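Local atomic coordinates of carbohydrate deacetylase Agd3 (Neosartorya fumigata, PDB entry 6NWZ), a protein that probably removes acetyl groups from the exopolysaccharide galactosaminogalactan, as a zinc-binding carbohydrate esterase required for fungal biofilm formation. Residues T502-W510 / A517-A525; E527-L536 / W573-L584. All coordinates share one frame; numbering follows the deposited sequence.

Contact 1: T502-W510 / A517-A525; sequences TPACTVQEW and AGSFDDLLA
Trp-510 and Leu-523 form one end of an apolar contact between two consecutive helices of the deacetylase domain, joined by a short connection. The axes of the short segments 503-510 and 520-525 pass 9.8 Å apart at 67°, so the side chains meet over a limited patch and not along the full helices. The indole lies between two unlike partners. Over one face, Leu-523 CB stands 4.1 Å from the centroid of the six-membered ring of Trp-510, a CH-pi contact, while Leu-523 CD1 reaches back to the stem, 3.8 Å from Trp-510 CB. Over the opposite face lies Ala-517 N, 3.6 Å from Trp-510 CH2. The indole extends this far because its CG is anti to the backbone N (chi1 176°). At the other end, Pro-503 lays CB over the face of the Phe-520 ring, 4.0 Å from its centroid. Val-507 fills the middle with both branches: CG2 comes to the edge of that ring and lies 3.5 Å from Phe-520 CA, and CG1 faces the carbonyl of Gly-518. Each helix start is capped. Thr-502 OG1 accepts from Cys-505 N, and Ser-519 and Asp-522 make a capping box in which Ser-519 N gives a 2.8 Å bond to Asp-522 OD2 on its anti lone pair. The disulfide of Cys-505 with Cys-500 ties the first helix to the chain just before it. Leu-524, from its own helix, lies on the Phe-520 face away from Pro-503. Beyond this pair, helix 569-584 packs against both partners, with Ile-569 touching Pro-503 and Thr-506, and Ala-572 touching Phe-520.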
loop_
_atom_site.group_PDB
_atom_site.type_symbol
_atom_site.label_atom_id
_atom_site.label_comp_id
_atom_site.label_asym_id
_atom_site.label_seq_id
_atom_site.Cartn_x
_atom_site.Cartn_y
_atom_site.Cartn_z
ATOM N N THR A 502 -12.643 12.181 -19.678
ATOM C CA THR A 502 -12.345 11.416 -20.880
ATOM C C THR A 502 -10.861 11.086 -20.900
ATOM O O THR A 502 -10.062 11.752 -20.233
ATOM C CB THR A 502 -12.706 12.191 -22.156
ATOM O OG1 THR A 502 -11.900 13.374 -22.236
ATOM C CG2 THR A 502 -14.179 12.573 -22.163
ATOM N N PRO A 503 -10.460 10.056 -21.656
ATOM C CA PRO A 503 -9.017 9.818 -21.837
ATOM C C PRO A 503 -8.285 11.013 -22.423
ATOM O O PRO A 503 -7.175 11.333 -21.978
ATOM C CB PRO A 503 -8.982 8.607 -22.780
ATOM C CG PRO A 503 -10.266 7.901 -22.519
ATOM C CD PRO A 503 -11.274 8.986 -22.259
ATOM N N ALA A 504 -8.886 11.689 -23.409
ATOM C CA ALA A 504 -8.261 12.868 -24.003
ATOM C C ALA A 504 -7.961 13.929 -22.955
ATOM O O ALA A 504 -6.911 14.580 -23.003
ATOM C CB ALA A 504 -9.163 13.443 -25.095
ATOM N N CYS A 505 -8.873 14.122 -22.002
ATOM C CA CYS A 505 -8.665 15.130 -20.970
ATOM C C CYS A 505 -7.451 14.795 -20.109
ATOM O O CYS A 505 -6.533 15.611 -19.970
ATOM C CB CYS A 505 -9.927 15.267 -20.114
ATOM S SG CYS A 505 -9.865 16.544 -18.821
ATOM N N THR A 506 -7.435 13.597 -19.506
ATOM C CA THR A 506 -6.330 13.239 -18.614
ATOM C C THR A 506 -4.995 13.279 -19.341
ATOM O O THR A 506 -4.004 13.793 -18.806
ATOM C CB THR A 506 -6.543 11.853 -17.999
ATOM O OG1 THR A 506 -7.172 10.986 -18.951
ATOM C CG2 THR A 506 -7.381 11.942 -16.739
ATOM N N VAL A 507 -4.946 12.739 -20.559
ATOM C CA VAL A 507 -3.699 12.745 -21.315
ATOM C C VAL A 507 -3.233 14.174 -21.556
ATOM O O VAL A 507 -2.042 14.484 -21.432
ATOM C CB VAL A 507 -3.869 11.964 -22.632
ATOM C CG1 VAL A 507 -2.634 12.103 -23.500
ATOM C CG2 VAL A 507 -4.136 10.499 -22.337
ATOM N N GLN A 508 -4.167 15.073 -21.870
ATOM C CA GLN A 508 -3.803 16.463 -22.123
ATOM C C GLN A 508 -3.236 17.126 -20.871
ATOM O O GLN A 508 -2.169 17.749 -20.914
ATOM C CB GLN A 508 -5.017 17.235 -22.634
ATOM C CG GLN A 508 -4.651 18.559 -23.244
ATOM C CD GLN A 508 -3.667 18.395 -24.378
ATOM O OE1 GLN A 508 -3.820 17.511 -25.223
ATOM N NE2 GLN A 508 -2.639 19.232 -24.395
ATOM N N GLU A 509 -3.940 17.004 -19.743
ATOM C CA GLU A 509 -3.451 17.593 -18.502
ATOM C C GLU A 509 -2.144 16.949 -18.054
ATOM O O GLU A 509 -1.276 17.631 -17.498
ATOM C CB GLU A 509 -4.515 17.462 -17.414
ATOM C CG GLU A 509 -4.346 18.424 -16.258
ATOM C CD GLU A 509 -5.556 18.447 -15.353
ATOM O OE1 GLU A 509 -6.449 17.600 -15.544
ATOM O OE2 GLU A 509 -5.619 19.314 -14.457
ATOM N N TRP A 510 -1.991 15.645 -18.287
ATOM C CA TRP A 510 -0.728 14.976 -17.994
ATOM C C TRP A 510 0.397 15.532 -18.857
ATOM O O TRP A 510 1.521 15.722 -18.380
ATOM C CB TRP A 510 -0.895 13.471 -18.206
ATOM C CG TRP A 510 0.340 12.640 -18.049
ATOM C CD1 TRP A 510 1.217 12.647 -17.001
ATOM C CD2 TRP A 510 0.803 11.633 -18.953
ATOM N NE1 TRP A 510 2.213 11.718 -17.211
ATOM C CE2 TRP A 510 1.976 11.080 -18.401
ATOM C CE3 TRP A 510 0.342 11.151 -20.182
ATOM C CZ2 TRP A 510 2.697 10.076 -19.039
ATOM C CZ3 TRP A 510 1.056 10.153 -20.811
ATOM C CH2 TRP A 510 2.220 9.626 -20.241
ATOM N N ALA A 517 3.816 12.274 -22.022
ATOM C CA ALA A 517 3.971 12.132 -23.460
ATOM C C ALA A 517 3.446 10.764 -23.860
ATOM O O ALA A 517 3.874 9.749 -23.301
ATOM C CB ALA A 517 5.435 12.294 -23.881
ATOM N N GLY A 518 2.517 10.741 -24.809
ATOM C CA GLY A 518 2.002 9.502 -25.341
ATOM C C GLY A 518 0.492 9.490 -25.315
ATOM O O GLY A 518 -0.157 10.536 -25.207
ATOM N N SER A 519 -0.065 8.288 -25.417
ATOM C CA SER A 519 -1.502 8.084 -25.436
ATOM C C SER A 519 -2.008 7.765 -24.033
ATOM O O SER A 519 -1.277 7.861 -23.042
ATOM C CB SER A 519 -1.858 6.966 -26.413
ATOM O OG SER A 519 -1.364 5.727 -25.939
ATOM N N PHE A 520 -3.280 7.373 -23.945
ATOM C CA PHE A 520 -3.844 6.983 -22.659
ATOM C C PHE A 520 -3.252 5.666 -22.176
ATOM O O PHE A 520 -3.113 5.459 -20.965
ATOM C CB PHE A 520 -5.369 6.905 -22.769
ATOM C CG PHE A 520 -6.073 6.676 -21.461
ATOM C CD1 PHE A 520 -5.784 7.456 -20.352
ATOM C CD2 PHE A 520 -7.051 5.695 -21.349
ATOM C CE1 PHE A 520 -6.443 7.248 -19.146
ATOM C CE2 PHE A 520 -7.714 5.483 -20.149
ATOM C CZ PHE A 520 -7.409 6.261 -19.047
ATOM N N ASP A 521 -2.883 4.772 -23.101
ATOM C CA ASP A 521 -2.224 3.531 -22.702
ATOM C C ASP A 521 -0.849 3.806 -22.110
ATOM O O ASP A 521 -0.429 3.135 -21.160
ATOM C CB ASP A 521 -2.109 2.580 -23.894
ATOM C CG ASP A 521 -3.431 1.915 -24.248
ATOM O OD1 ASP A 521 -4.326 1.848 -23.377
ATOM O OD2 ASP A 521 -3.569 1.449 -25.398
ATOM N N ASP A 522 -0.133 4.786 -22.662
ATOM C CA ASP A 522 1.133 5.200 -22.070
ATOM C C ASP A 522 0.937 5.695 -20.643
ATOM O O ASP A 522 1.723 5.362 -19.749
ATOM C CB ASP A 522 1.781 6.277 -22.937
ATOM C CG ASP A 522 2.227 5.741 -24.281
ATOM O OD1 ASP A 522 2.889 4.685 -24.297
ATOM O OD2 ASP A 522 1.906 6.358 -25.317
ATOM N N LEU A 523 -0.116 6.486 -20.409
ATOM C CA LEU A 523 -0.409 6.951 -19.056
ATOM C C LEU A 523 -0.758 5.785 -18.143
ATOM O O LEU A 523 -0.299 5.723 -16.996
ATOM C CB LEU A 523 -1.548 7.976 -19.091
ATOM C CG LEU A 523 -2.034 8.623 -17.786
ATOM C CD1 LEU A 523 -2.576 10.011 -18.076
ATOM C CD2 LEU A 523 -3.102 7.783 -17.090
ATOM N N LEU A 524 -1.575 4.850 -18.635
ATOM C CA LEU A 524 -1.920 3.675 -17.846
ATOM C C LEU A 524 -0.703 2.795 -17.585
ATOM O O LEU A 524 -0.624 2.141 -16.537
ATOM C CB LEU A 524 -3.021 2.882 -18.552
ATOM C CG LEU A 524 -4.403 3.537 -18.625
ATOM C CD1 LEU A 524 -5.322 2.753 -19.551
ATOM C CD2 LEU A 524 -5.022 3.664 -17.234
ATOM N N ALA A 525 0.256 2.772 -18.514
ATOM C CA ALA A 525 1.453 1.958 -18.318
ATOM C C ALA A 525 2.279 2.468 -17.143
ATOM O O ALA A 525 2.732 1.680 -16.304
ATOM C CB ALA A 525 2.290 1.929 -19.595
#

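Contact 2: E527-L536 / W573-L584; sequences EKADTMRHLL and WVETIVQEFVRL. With ZN (zinc ion), chain I.
Lys-528 lies across Glu-580 and Thr-576 where helices 520-536 and 569-584 cross. Its CB sits 3.7 Å from Thr-576 CG2. CG then runs onto the aliphatic stem of Glu-580, 3.6 Å from CG of that residue, and CD continues over the same stem, 3.6 Å from Glu-580 CB. The chain bends at chi3 (61°), and beyond the bend the amine comes no nearer to the carboxylate than CD does: Lys-528 NZ is 4.0 Å from Glu-580 OE1, a long salt bridge. Arg-583 holds that carboxylate more firmly, side-on through NE and NH2. Beneath this charged margin the packing is knobs-into-holes, at 57° between the short axes: Ile-577 sits among Lys-528, Thr-531, Met-532 and Leu-535, and Met-532 among Ile-577, Glu-580, Phe-581 and Leu-584, its CE 3.4 Å from Ile-577 O. Toward the start of both segments, Trp-573 NE1 donates to Glu-527 OE1 (3.0 Å, 161° at the hydrogen), with the acceptor in the indole plane but the donor above the carboxylate plane. Glu-527 OE2 meets Arg-495 in a salt bridge, so both carboxylate oxygens are engaged. On another side of helix 520-536, one turn apart, Asp-530 OD2 and His-534 NE2 bind a zinc ion at 1.9 and 2.4 Å.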
loop_
_atom_site.group_PDB
_atom_site.type_symbol
_atom_site.label_atom_id
_atom_site.label_comp_id
_atom_site.label_asym_id
_atom_site.label_seq_id
_atom_site.Cartn_x
_atom_site.Cartn_y
_atom_site.Cartn_z
ATOM N N GLU A 527 1.121 4.305 -14.729
ATOM C CA GLU A 527 0.306 4.081 -13.540
ATOM C C GLU A 527 0.388 2.635 -13.077
ATOM O O GLU A 527 0.350 2.367 -11.871
ATOM C CB GLU A 527 -1.147 4.466 -13.813
ATOM C CG GLU A 527 -1.387 5.959 -13.839
ATOM C CD GLU A 527 -1.201 6.600 -12.478
ATOM O OE1 GLU A 527 -1.510 5.943 -11.458
ATOM O OE2 GLU A 527 -0.746 7.762 -12.430
ATOM N N LYS A 528 0.506 1.698 -14.020
ATOM C CA LYS A 528 0.640 0.288 -13.672
ATOM C C LYS A 528 1.913 0.041 -12.872
ATOM O O LYS A 528 1.893 -0.640 -11.840
ATOM C CB LYS A 528 0.621 -0.556 -14.948
ATOM C CG LYS A 528 0.728 -2.053 -14.721
ATOM C CD LYS A 528 0.407 -2.836 -15.991
ATOM C CE LYS A 528 1.368 -2.509 -17.119
ATOM N NZ LYS A 528 1.063 -3.318 -18.332
ATOM N N ALA A 529 3.037 0.594 -13.333
ATOM C CA ALA A 529 4.300 0.376 -12.637
ATOM C C ALA A 529 4.285 1.020 -11.260
ATOM O O ALA A 529 4.706 0.408 -10.270
ATOM C CB ALA A 529 5.456 0.924 -13.469
ATOM N N ASP A 530 3.789 2.252 -11.178
ATOM C CA ASP A 530 3.832 2.981 -9.919
ATOM C C ASP A 530 2.907 2.356 -8.880
ATOM O O ASP A 530 3.256 2.283 -7.695
ATOM C CB ASP A 530 3.475 4.442 -10.166
ATOM C CG ASP A 530 3.596 5.273 -8.928
ATOM O OD1 ASP A 530 4.730 5.420 -8.427
ATOM O OD2 ASP A 530 2.556 5.766 -8.450
ATOM N N THR A 531 1.730 1.887 -9.301
ATOM C CA THR A 531 0.798 1.299 -8.347
ATOM C C THR A 531 1.244 -0.088 -7.896
ATOM O O THR A 531 0.994 -0.474 -6.749
ATOM C CB THR A 531 -0.603 1.235 -8.951
ATOM O OG1 THR A 531 -0.944 2.518 -9.490
ATOM C CG2 THR A 531 -1.624 0.850 -7.887
ATOM N N MET A 532 1.894 -0.855 -8.776
ATOM C CA MET A 532 2.465 -2.127 -8.345
ATOM C C MET A 532 3.543 -1.914 -7.289
ATOM O O MET A 532 3.667 -2.707 -6.348
ATOM C CB MET A 532 3.034 -2.887 -9.542
ATOM C CG MET A 532 1.989 -3.410 -10.517
ATOM S SD MET A 532 0.737 -4.456 -9.757
ATOM C CE MET A 532 -0.653 -3.327 -9.643
ATOM N N ARG A 533 4.332 -0.847 -7.427
ATOM C CA ARG A 533 5.337 -0.538 -6.416
ATOM C C ARG A 533 4.692 -0.288 -5.058
ATOM O O ARG A 533 5.227 -0.698 -4.022
ATOM C CB ARG A 533 6.159 0.670 -6.857
ATOM C CG ARG A 533 7.204 1.104 -5.858
ATOM C CD ARG A 533 8.064 2.227 -6.412
ATOM N NE ARG A 533 7.345 3.490 -6.580
ATOM C CZ ARG A 533 7.235 4.417 -5.630
ATOM N NH1 ARG A 533 7.782 4.214 -4.436
ATOM N NH2 ARG A 533 6.575 5.543 -5.868
ATOM N N HIS A 534 3.537 0.381 -5.045
ATOM C CA HIS A 534 2.819 0.609 -3.794
ATOM C C HIS A 534 2.228 -0.686 -3.254
ATOM O O HIS A 534 2.425 -1.031 -2.082
ATOM C CB HIS A 534 1.713 1.645 -4.006
ATOM C CG HIS A 534 2.208 2.972 -4.485
ATOM N ND1 HIS A 534 3.427 3.492 -4.107
ATOM C CD2 HIS A 534 1.650 3.886 -5.312
ATOM C CE1 HIS A 534 3.597 4.671 -4.677
ATOM N NE2 HIS A 534 2.533 4.933 -5.414
ATOM N N LEU A 535 1.499 -1.420 -4.103
ATOM C CA LEU A 535 0.773 -2.599 -3.644
ATOM C C LEU A 535 1.723 -3.733 -3.280
ATOM O O LEU A 535 1.542 -4.395 -2.251
ATOM C CB LEU A 535 -0.224 -3.048 -4.714
ATOM C CG LEU A 535 -1.359 -2.069 -5.028
ATOM C CD1 LEU A 535 -2.406 -2.706 -5.933
ATOM C CD2 LEU A 535 -1.994 -1.555 -3.747
ATOM N N LEU A 536 2.737 -3.980 -4.110
ATOM C CA LEU A 536 3.722 -5.001 -3.774
ATOM C C LEU A 536 4.634 -4.572 -2.628
ATOM O O LEU A 536 5.335 -5.419 -2.063
ATOM C CB LEU A 536 4.542 -5.362 -5.017
ATOM C CG LEU A 536 3.713 -5.999 -6.139
ATOM C CD1 LEU A 536 4.556 -6.335 -7.357
ATOM C CD2 LEU A 536 3.021 -7.241 -5.615
ATOM N N TRP A 573 -8.315 2.514 -15.206
ATOM C CA TRP A 573 -7.207 2.460 -14.261
ATOM C C TRP A 573 -7.295 1.204 -13.403
ATOM O O TRP A 573 -6.308 0.474 -13.250
ATOM C CB TRP A 573 -7.198 3.723 -13.395
ATOM C CG TRP A 573 -6.043 3.802 -12.426
ATOM C CD1 TRP A 573 -4.838 4.411 -12.636
ATOM C CD2 TRP A 573 -5.990 3.260 -11.098
ATOM N NE1 TRP A 573 -4.040 4.280 -11.526
ATOM C CE2 TRP A 573 -4.723 3.577 -10.568
ATOM C CE3 TRP A 573 -6.889 2.536 -10.309
ATOM C CZ2 TRP A 573 -4.332 3.196 -9.283
ATOM C CZ3 TRP A 573 -6.500 2.161 -9.031
ATOM C CH2 TRP A 573 -5.231 2.490 -8.533
ATOM N N VAL A 574 -8.479 0.926 -12.853
ATOM C CA VAL A 574 -8.653 -0.254 -12.012
ATOM C C VAL A 574 -8.411 -1.526 -12.819
ATOM O O VAL A 574 -7.749 -2.457 -12.350
ATOM C CB VAL A 574 -10.048 -0.240 -11.358
ATOM C CG1 VAL A 574 -10.275 -1.501 -10.526
ATOM C CG2 VAL A 574 -10.210 1.005 -10.498
ATOM N N GLU A 575 -8.930 -1.583 -14.047
ATOM C CA GLU A 575 -8.672 -2.739 -14.901
ATOM C C GLU A 575 -7.176 -2.947 -15.105
ATOM O O GLU A 575 -6.676 -4.074 -15.024
ATOM C CB GLU A 575 -9.382 -2.575 -16.248
ATOM C CG GLU A 575 -10.894 -2.726 -16.175
ATOM C CD GLU A 575 -11.336 -4.170 -16.020
ATOM O OE1 GLU A 575 -10.487 -5.073 -16.171
ATOM O OE2 GLU A 575 -12.534 -4.404 -15.753
ATOM N N THR A 576 -6.440 -1.864 -15.364
ATOM C CA THR A 576 -5.000 -1.981 -15.564
ATOM C C THR A 576 -4.313 -2.489 -14.305
ATOM O O THR A 576 -3.457 -3.381 -14.366
ATOM C CB THR A 576 -4.427 -0.628 -15.983
ATOM O OG1 THR A 576 -4.955 -0.268 -17.266
ATOM C CG2 THR A 576 -2.900 -0.671 -16.036
ATOM N N ILE A 577 -4.696 -1.951 -13.149
ATOM C CA ILE A 577 -4.006 -2.279 -11.908
ATOM C C ILE A 577 -4.348 -3.696 -11.457
ATOM O O ILE A 577 -3.460 -4.474 -11.086
ATOM C CB ILE A 577 -4.342 -1.226 -10.836
ATOM C CG1 ILE A 577 -3.293 -0.113 -10.841
ATOM C CG2 ILE A 577 -4.460 -1.850 -9.456
ATOM C CD1 ILE A 577 -3.162 0.627 -12.162
ATOM N N VAL A 578 -5.632 -4.066 -11.510
ATOM C CA VAL A 578 -6.057 -5.373 -11.015
ATOM C C VAL A 578 -5.485 -6.492 -11.875
ATOM O O VAL A 578 -5.001 -7.506 -11.358
ATOM C CB VAL A 578 -7.592 -5.448 -10.951
ATOM C CG1 VAL A 578 -8.032 -6.876 -10.665
ATOM C CG2 VAL A 578 -8.137 -4.487 -9.896
ATOM N N GLN A 579 -5.537 -6.335 -13.198
ATOM C CA GLN A 579 -5.057 -7.392 -14.080
ATOM C C GLN A 579 -3.557 -7.614 -13.926
ATOM O O GLN A 579 -3.086 -8.757 -13.979
ATOM C CB GLN A 579 -5.414 -7.067 -15.530
ATOM C CG GLN A 579 -6.912 -7.074 -15.793
ATOM C CD GLN A 579 -7.253 -6.825 -17.244
ATOM O OE1 GLN A 579 -6.537 -7.258 -18.148
ATOM N NE2 GLN A 579 -8.352 -6.119 -17.479
ATOM N N GLU A 580 -2.789 -6.543 -13.729
ATOM C CA GLU A 580 -1.353 -6.710 -13.543
ATOM C C GLU A 580 -1.043 -7.361 -12.202
ATOM O O GLU A 580 -0.175 -8.239 -12.116
ATOM C CB GLU A 580 -0.645 -5.363 -13.656
ATOM C CG GLU A 580 0.867 -5.477 -13.581
ATOM C CD GLU A 580 1.469 -6.171 -14.791
ATOM O OE1 GLU A 580 0.757 -6.378 -15.799
ATOM O OE2 GLU A 580 2.667 -6.507 -14.734
ATOM N N PHE A 581 -1.731 -6.933 -11.144
ATOM C CA PHE A 581 -1.550 -7.557 -9.838
ATOM C C PHE A 581 -1.821 -9.055 -9.906
ATOM O O PHE A 581 -1.052 -9.861 -9.367
ATOM C CB PHE A 581 -2.467 -6.874 -8.822
ATOM C CG PHE A 581 -2.365 -7.420 -7.427
ATOM C CD1 PHE A 581 -1.435 -6.909 -6.536
ATOM C CD2 PHE A 581 -3.225 -8.421 -6.995
ATOM C CE1 PHE A 581 -1.348 -7.403 -5.242
ATOM C CE2 PHE A 581 -3.142 -8.920 -5.707
ATOM C CZ PHE A 581 -2.202 -8.407 -4.830
ATOM N N VAL A 582 -2.899 -9.448 -10.589
ATOM C CA VAL A 582 -3.246 -10.862 -10.681
ATOM C C VAL A 582 -2.255 -11.608 -11.570
ATOM O O VAL A 582 -2.018 -12.808 -11.380
ATOM C CB VAL A 582 -4.702 -11.010 -11.168
ATOM C CG1 VAL A 582 -4.996 -12.439 -11.558
ATOM C CG2 VAL A 582 -5.666 -10.567 -10.074
ATOM N N ARG A 583 -1.631 -10.916 -12.527
ATOM C CA ARG A 583 -0.632 -11.563 -13.371
ATOM C C ARG A 583 0.628 -11.930 -12.592
ATOM O O ARG A 583 1.311 -12.900 -12.944
ATOM C CB ARG A 583 -0.272 -10.654 -14.541
ATOM C CG ARG A 583 0.738 -11.262 -15.481
ATOM C CD ARG A 583 1.117 -10.290 -16.572
ATOM N NE ARG A 583 2.068 -9.277 -16.124
ATOM C CZ ARG A 583 3.388 -9.429 -16.167
ATOM N NH1 ARG A 583 3.915 -10.559 -16.627
ATOM N NH2 ARG A 583 4.184 -8.454 -15.752
ATOM N N LEU A 584 0.947 -11.181 -11.535
ATOM C CA LEU A 584 2.176 -11.372 -10.771
ATOM C C LEU A 584 2.009 -12.276 -9.553
ATOM O O LEU A 584 2.880 -13.112 -9.294
ATOM C CB LEU A 584 2.727 -10.016 -10.319
ATOM C CG LEU A 584 3.047 -9.018 -11.433
ATOM C CD1 LEU A 584 3.476 -7.694 -10.841
ATOM C CD2 LEU A 584 4.119 -9.564 -12.365
HETATM ZN ZN ZN I . 1.788 6.654 -6.895
#

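Going along the chain, helix 503-513 comes first, and contact 1 closes almost at once, over the six residues between its segments. The same helix that completes it, 520-536, carries on into contact 2, which closes a longer excursion of 36 residues that includes strands 542-546, 558-560 and 563-565 before helix 569-584 returns. The two contacts therefore follow in series, neither nested nor crossed, with centres about 17 Å apart. They touch through Leu-524, whose O lies 3.7 Å from Thr-576 CG2. Together they join three helices of the deacetylase domain, helix 520-536 being common to both, with strand 542-546 lying against the helices of contact 2.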